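Local coordinates for putative exported protein (PDB 2PFZ) that binds pyroglutamic acid as an extracytoplasmic solute receptor, probably delivering it to a tripartite ATP-independent periplasmic transporter, at residues A[134-139]-A[153-158]. Residues are numbered along the deposited sequence; the frame is centred on the assembly and turned at random.
Sequences SDMKGL and ELVGAQ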
loop_
_atom_site.group_PDB
_atom_site.type_symbol
_atom_site.label_atom_id
_atom_site.label_comp_id
_atom_site.label_asym_id
_atom_site.label_seq_id
_atom_site.Cartn_x
_atom_site.Cartn_y
_atom_site.Cartn_z
ATOM N N SER A 134 25.001 -1.084 -3.901
ATOM C CA SER A 134 25.644 -1.740 -5.046
ATOM C C SER A 134 25.409 -3.251 -5.079
ATOM O O SER A 134 25.378 -3.846 -6.154
ATOM C CB SER A 134 27.148 -1.416 -5.119
ATOM O OG SER A 134 27.851 -1.991 -4.036
ATOM N N ASP A 135 25.229 -3.866 -3.908
ATOM C CA ASP A 135 24.932 -5.301 -3.844
ATOM C C ASP A 135 23.592 -5.651 -4.508
ATOM O O ASP A 135 23.233 -6.820 -4.597
ATOM C CB ASP A 135 24.911 -5.805 -2.397
ATOM C CG ASP A 135 26.282 -5.769 -1.733
ATOM O OD1 ASP A 135 27.304 -5.910 -2.429
ATOM O OD2 ASP A 135 26.331 -5.618 -0.505
ATOM N N MET A 136 22.849 -4.633 -4.947
ATOM C CA MET A 136 21.540 -4.867 -5.558
ATOM C C MET A 136 21.520 -4.802 -7.092
ATOM O O MET A 136 20.509 -5.142 -7.731
ATOM C CB MET A 136 20.521 -3.908 -4.960
ATOM C CG MET A 136 20.171 -4.278 -3.533
ATOM S SD MET A 136 18.775 -3.317 -2.904
ATOM C CE MET A 136 19.587 -1.799 -2.682
ATOM N N LYS A 137 22.643 -4.386 -7.673
ATOM C CA LYS A 137 22.775 -4.292 -9.119
ATOM C C LYS A 137 22.516 -5.653 -9.762
ATOM O O LYS A 137 23.093 -6.676 -9.355
ATOM C CB LYS A 137 24.152 -3.723 -9.510
ATOM C CG LYS A 137 24.171 -3.067 -10.899
ATOM C CD LYS A 137 25.533 -2.478 -11.240
ATOM C CE LYS A 137 26.332 -3.438 -12.103
ATOM N NZ LYS A 137 25.709 -3.656 -13.454
ATOM N N GLY A 138 21.622 -5.675 -10.741
ATOM C CA GLY A 138 21.340 -6.904 -11.479
ATOM C C GLY A 138 20.328 -7.848 -10.851
ATOM O O GLY A 138 20.067 -8.926 -11.384
ATOM N N LEU A 139 19.735 -7.452 -9.724
ATOM C CA LEU A 139 18.681 -8.260 -9.105
ATOM C C LEU A 139 17.516 -8.420 -10.100
ATOM O O LEU A 139 17.227 -7.483 -10.831
ATOM C CB LEU A 139 18.213 -7.612 -7.779
ATOM C CG LEU A 139 18.985 -7.975 -6.491
ATOM C CD1 LEU A 139 18.490 -7.180 -5.293
ATOM C CD2 LEU A 139 18.872 -9.489 -6.227
ATOM N N GLU A 153 15.234 0.536 -10.648
ATOM C CA GLU A 153 16.108 1.095 -11.670
ATOM C C GLU A 153 17.219 1.915 -11.028
ATOM O O GLU A 153 18.353 1.941 -11.525
ATOM C CB GLU A 153 15.324 1.955 -12.652
ATOM C CG GLU A 153 14.447 1.131 -13.589
ATOM C CD GLU A 153 13.433 1.986 -14.327
ATOM O OE1 GLU A 153 13.477 3.233 -14.207
ATOM O OE2 GLU A 153 12.591 1.411 -15.039
ATOM N N LEU A 154 16.897 2.587 -9.925
ATOM C CA LEU A 154 17.868 3.484 -9.315
ATOM C C LEU A 154 18.952 2.732 -8.544
ATOM O O LEU A 154 20.006 3.310 -8.279
ATOM C CB LEU A 154 17.206 4.574 -8.463
ATOM C CG LEU A 154 16.456 5.660 -9.255
ATOM C CD1 LEU A 154 15.637 6.509 -8.303
ATOM C CD2 LEU A 154 17.375 6.537 -10.154
ATOM N N VAL A 155 18.705 1.468 -8.190
ATOM C CA VAL A 155 19.731 0.655 -7.535
ATOM C C VAL A 155 20.439 -0.285 -8.527
ATOM O O VAL A 155 21.299 -1.077 -8.133
ATOM C CB VAL A 155 19.222 -0.127 -6.262
ATOM C CG1 VAL A 155 18.772 0.845 -5.173
ATOM C CG2 VAL A 155 18.119 -1.162 -6.596
ATOM N N GLY A 156 20.067 -0.175 -9.799
ATOM C CA GLY A 156 20.584 -1.040 -10.853
ATOM C C GLY A 156 19.938 -2.405 -10.940
ATOM O O GLY A 156 20.475 -3.301 -11.594
ATOM N N ALA A 157 18.787 -2.589 -10.282
ATOM C CA ALA A 157 18.034 -3.839 -10.436
ATOM C C ALA A 157 17.190 -3.784 -11.712
ATOM O O ALA A 157 17.056 -2.720 -12.341
ATOM C CB ALA A 157 17.148 -4.126 -9.214
ATOM N N GLN A 158 16.623 -4.923 -12.095
ATOM C CA GLN A 158 15.852 -4.998 -13.337
ATOM C C GLN A 158 14.438 -5.431 -12.990
ATOM O O GLN A 158 14.204 -6.588 -12.629
ATOM C CB GLN A 158 16.533 -5.935 -14.337
ATOM C CG GLN A 158 17.891 -5.364 -14.834
ATOM C CD GLN A 158 18.667 -6.316 -15.720
ATOM O OE1 GLN A 158 19.388 -5.888 -16.627
ATOM N NE2 GLN A 158 18.539 -7.614 -15.451
#
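Two backbone hydrogen bonds between Gly-138 and Gly-156 and between Leu-139 and Gln-158 join the turn before strand 140-143 to the chain that leaves helix 146-155 and enters strand 158-161, where the two parallel strands of a beta-alpha-beta crossover begin. Met-136 to Leu-139 form a type II beta turn with Gly-138 at its third position, where the positive phi suits glycine. The N-H of Gly-138 points almost straight at Gly-156 O (N to O 2.8 Å, 171° at the hydrogen) but meets it from above the carbonyl plane, while Lys-137 CA brings a C-H to the same oxygen. Gly-156, with positive phi, takes the glycine position of a Schellman motif following helix 146-155, and Lys-137 CG lies close to its CA and O. Gln-158 N reaches Leu-139 O at 2.9 Å, close to the line of the carbonyl bond (C=O...N 168°). On the inner side, Met-136 sends CG away from its own carbonyl carbon (chi1 -72°) and bends at chi3, laying CE against Val-155 CG1 at 3.7 Å; its CB faces the other branch, CG2. Ala-157 CB packs against Leu-139 CB at 3.9 Å and lies near the carbonyl oxygens of Met-136 and Leu-139. Arg-128 NH1 hydrogen-bonds to the carbonyls of Asp-135 and Lys-137. Beyond the turn, Gln-158 bonds on to Trp-141 as strand 158-161 forms the outermost strand of the mixed sheet, parallel to strand 140-143, and Leu-272 of helix 266-287 packs on Met-136.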